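PDB 5CQF: L-lysine 6-monooxygenase from Pseudomonas syringae pv. tomato, which probably acts as an FAD- and NADP-dependent oxidoreductase that hydroxylates the side-chain amine of L-lysine, a step of siderophore biosynthesis. Local coordinates for residues 309-314 and 337-342. Residues are numbered along the deposited sequence; the frame is centred on the assembly and turned at random.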
ATOM      1  N   HIS A 309     -23.110   6.014 -15.147  1.00 45.30           N
ATOM      2  CA  HIS A 309     -23.112   5.613 -16.553  1.00 44.40           C
ATOM      3  C   HIS A 309     -22.031   6.395 -17.287  1.00 43.46           C
ATOM      4  O   HIS A 309     -21.997   7.638 -17.225  1.00 39.47           O
ATOM      5  CB  HIS A 309     -24.464   5.909 -17.163  1.00 46.55           C
ATOM      6  CG  HIS A 309     -25.604   5.319 -16.392  1.00 52.10           C
ATOM      7  ND1 HIS A 309     -26.082   4.046 -16.624  1.00 55.53           N
ATOM      8  CD2 HIS A 309     -26.338   5.815 -15.371  1.00 52.41           C
ATOM      9  CE1 HIS A 309     -27.069   3.790 -15.789  1.00 56.31           C
ATOM     10  NE2 HIS A 309     -27.245   4.850 -15.022  1.00 56.56           N
ATOM     11  N   THR A 310     -21.159   5.679 -17.987  1.00 41.76           N
ATOM     12  CA  THR A 310     -20.033   6.297 -18.678  1.00 42.30           C
ATOM     13  C   THR A 310     -20.242   6.375 -20.212  1.00 42.02           C
ATOM     14  O   THR A 310     -20.678   5.414 -20.810  1.00 44.15           O
ATOM     15  CB  THR A 310     -18.775   5.516 -18.310  1.00 43.83           C
ATOM     16  OG1 THR A 310     -18.500   5.752 -16.926  1.00 46.85           O
ATOM     17  CG2 THR A 310     -17.590   5.980 -19.101  1.00 47.86           C
ATOM     18  N   TYR A 311     -19.950   7.513 -20.837  1.00 39.85           N
ATOM     19  CA  TYR A 311     -20.026   7.637 -22.303  1.00 40.20           C
ATOM     20  C   TYR A 311     -18.689   8.165 -22.772  1.00 41.40           C
ATOM     21  O   TYR A 311     -18.402   9.349 -22.605  1.00 42.23           O
ATOM     22  CB  TYR A 311     -21.176   8.566 -22.754  1.00 38.20           C
ATOM     23  CG  TYR A 311     -22.477   8.239 -22.055  1.00 38.07           C
ATOM     24  CD1 TYR A 311     -22.677   8.602 -20.739  1.00 36.09           C
ATOM     25  CD2 TYR A 311     -23.479   7.512 -22.693  1.00 39.45           C
ATOM     26  CE1 TYR A 311     -23.832   8.273 -20.077  1.00 36.76           C
ATOM     27  CE2 TYR A 311     -24.663   7.195 -22.032  1.00 40.03           C
ATOM     28  CZ  TYR A 311     -24.815   7.585 -20.711  1.00 38.46           C
ATOM     29  OH  TYR A 311     -25.941   7.282 -20.011  1.00 38.75           O
ATOM     30  N   ALA A 312     -17.858   7.285 -23.334  1.00 40.94           N
ATOM     31  CA  ALA A 312     -16.567   7.707 -23.862  1.00 39.67           C
ATOM     32  C   ALA A 312     -16.678   8.324 -25.275  1.00 38.99           C
ATOM     33  O   ALA A 312     -17.692   8.265 -25.928  1.00 37.38           O
ATOM     34  CB  ALA A 312     -15.604   6.531 -23.861  1.00 40.45           C
ATOM     35  N   TYR A 313     -15.615   8.977 -25.709  1.00 40.46           N
ATOM     36  CA  TYR A 313     -15.493   9.477 -27.078  1.00 39.59           C
ATOM     37  C   TYR A 313     -16.691  10.279 -27.482  1.00 39.54           C
ATOM     38  O   TYR A 313     -17.075  10.232 -28.641  1.00 40.97           O
ATOM     39  CB  TYR A 313     -15.283   8.308 -28.069  1.00 39.16           C
ATOM     40  CG  TYR A 313     -14.299   7.268 -27.558  1.00 38.47           C
ATOM     41  CD1 TYR A 313     -13.016   7.637 -27.164  1.00 37.44           C
ATOM     42  CD2 TYR A 313     -14.662   5.923 -27.454  1.00 38.00           C
ATOM     43  CE1 TYR A 313     -12.125   6.707 -26.678  1.00 38.59           C
ATOM     44  CE2 TYR A 313     -13.777   4.984 -26.973  1.00 39.54           C
ATOM     45  CZ  TYR A 313     -12.513   5.375 -26.570  1.00 39.58           C
ATOM     46  OH  TYR A 313     -11.630   4.431 -26.081  1.00 42.60           O
ATOM     47  N   SER A 314     -17.242  11.054 -26.547  1.00 39.58           N
ATOM     48  CA  SER A 314     -18.497  11.756 -26.757  1.00 39.24           C
ATOM     49  C   SER A 314     -18.443  13.249 -26.524  1.00 41.70           C
ATOM     50  O   SER A 314     -17.690  13.733 -25.659  1.00 41.68           O
ATOM     51  CB  SER A 314     -19.581  11.179 -25.863  1.00 39.50           C
ATOM     52  OG  SER A 314     -19.782   9.820 -26.187  1.00 43.17           O
ATOM     53  N   ARG A 337     -22.667   7.913 -34.129  1.00 57.05           N
ATOM     54  CA  ARG A 337     -23.930   7.510 -33.494  1.00 60.93           C
ATOM     55  C   ARG A 337     -24.313   8.549 -32.435  1.00 57.35           C
ATOM     56  O   ARG A 337     -23.435   9.107 -31.764  1.00 53.04           O
ATOM     57  CB  ARG A 337     -23.806   6.112 -32.838  1.00 69.63           C
ATOM     58  CG  ARG A 337     -24.679   4.990 -33.427  1.00 79.69           C
ATOM     59  CD  ARG A 337     -24.148   4.389 -34.733  1.00 84.69           C
ATOM     60  NE  ARG A 337     -23.042   3.440 -34.544  1.00 85.48           N
ATOM     61  CZ  ARG A 337     -22.356   2.863 -35.539  1.00 86.70           C
ATOM     62  NH1 ARG A 337     -22.666   3.122 -36.810  1.00 86.75           N
ATOM     63  NH2 ARG A 337     -21.351   2.027 -35.270  1.00 81.55           N
ATOM     64  N   THR A 338     -25.608   8.828 -32.305  1.00 54.67           N
ATOM     65  CA  THR A 338     -26.098   9.797 -31.327  1.00 53.18           C
ATOM     66  C   THR A 338     -27.004   9.096 -30.356  1.00 54.27           C
ATOM     67  O   THR A 338     -27.499   8.018 -30.650  1.00 56.35           O
ATOM     68  CB  THR A 338     -26.953  10.918 -31.944  1.00 52.67           C
ATOM     69  OG1 THR A 338     -28.058  10.332 -32.625  1.00 57.62           O
ATOM     70  CG2 THR A 338     -26.161  11.779 -32.920  1.00 53.79           C
ATOM     71  N   ARG A 339     -27.217   9.728 -29.200  1.00 54.22           N
ATOM     72  CA  ARG A 339     -28.276   9.336 -28.256  1.00 55.31           C
ATOM     73  C   ARG A 339     -28.682  10.514 -27.391  1.00 53.24           C
ATOM     74  O   ARG A 339     -27.963  11.501 -27.288  1.00 50.34           O
ATOM     75  CB  ARG A 339     -27.842   8.169 -27.378  1.00 56.90           C
ATOM     76  CG  ARG A 339     -26.534   8.408 -26.675  1.00 59.87           C
ATOM     77  CD  ARG A 339     -25.772   7.118 -26.492  1.00 63.06           C
ATOM     78  NE  ARG A 339     -26.438   6.279 -25.517  1.00 67.26           N
ATOM     79  CZ  ARG A 339     -25.901   5.188 -24.994  1.00 70.37           C
ATOM     80  NH1 ARG A 339     -26.598   4.501 -24.100  1.00 70.73           N
ATOM     81  NH2 ARG A 339     -24.674   4.785 -25.356  1.00 68.79           N
ATOM     82  N   VAL A 340     -29.852  10.399 -26.784  1.00 55.12           N
ATOM     83  CA  VAL A 340     -30.439  11.468 -25.994  1.00 55.39           C
ATOM     84  C   VAL A 340     -30.508  11.024 -24.532  1.00 54.40           C
ATOM     85  O   VAL A 340     -30.827   9.880 -24.259  1.00 54.90           O
ATOM     86  CB  VAL A 340     -31.855  11.805 -26.532  1.00 57.68           C
ATOM     87  CG1 VAL A 340     -32.576  12.833 -25.662  1.00 57.52           C
ATOM     88  CG2 VAL A 340     -31.756  12.298 -27.967  1.00 56.62           C
ATOM     89  N   LEU A 341     -30.176  11.940 -23.618  1.00 56.69           N
ATOM     90  CA  LEU A 341     -30.281  11.745 -22.157  1.00 56.47           C
ATOM     91  C   LEU A 341     -31.174  12.816 -21.585  1.00 55.48           C
ATOM     92  O   LEU A 341     -31.034  13.994 -21.927  1.00 57.52           O
ATOM     93  CB  LEU A 341     -28.920  11.908 -21.483  1.00 55.48           C
ATOM     94  CG  LEU A 341     -27.868  10.869 -21.829  1.00 58.31           C
ATOM     95  CD1 LEU A 341     -26.503  11.268 -21.283  1.00 59.19           C
ATOM     96  CD2 LEU A 341     -28.292   9.511 -21.286  1.00 62.43           C
ATOM     97  N   GLU A 342     -32.077  12.435 -20.699  1.00 55.17           N
ATOM     98  CA  GLU A 342     -32.823  13.425 -19.934  1.00 55.14           C
ATOM     99  C   GLU A 342     -32.323  13.448 -18.492  1.00 50.97           C
ATOM    100  O   GLU A 342     -32.368  12.435 -17.812  1.00 51.46           O
ATOM    101  CB  GLU A 342     -34.296  13.099 -19.968  1.00 60.88           C
ATOM    102  CG  GLU A 342     -34.827  12.961 -21.379  1.00 66.73           C
ATOM    103  CD  GLU A 342     -36.175  12.298 -21.409  1.00 74.06           C
ATOM    104  OE1 GLU A 342     -36.327  11.225 -20.771  1.00 75.92           O
ATOM    105  OE2 GLU A 342     -37.073  12.861 -22.065  1.00 79.00           O
TER
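Where the outermost strand 308-311 of the five-stranded parallel sheet of what is probably the NADP-binding Rossmann domain faces a three-stranded antiparallel meander, Tyr311 reaches across to Leu341 and Arg339 of strand 338-343. Leucine and arginine meet different parts of the phenol. Leu341 comes from the opposite direction and sets CD1 over one face of the ring, 4.0 Å above its plane and displaced toward the rim. Its CD2 lies 3.5 Å from Tyr311 OH. Arg339 instead takes the ring edge: its CZ sits 3.8 Å from Tyr311 CE2, close to the ring plane. CE2 in turn lies 3.8 Å above the guanidinium plane, over its centre, with the two planes turned 85° apart, which makes this an edge-on approach and not a cation-pi stack. Bends at chi2 and chi3 (-148° and -70°) turn the arginine chain so that it presents this flat face to the tyrosine. No hydrogen bond links the two segments; the contact is van der Waals packing at the surface, between the parallel sheet and the meander 314-322, 325-332 and 338-343, which is inserted between strands 308-311 and 345-348 of that sheet. The phenol oxygen shares a hydrogen bond with ND1 of His233, on the adjacent parallel strand 231-235. Leu330 of the meander's central strand touches both Tyr311 and Leu341, and Leu341 also packs on Leu208 of strand 206-210.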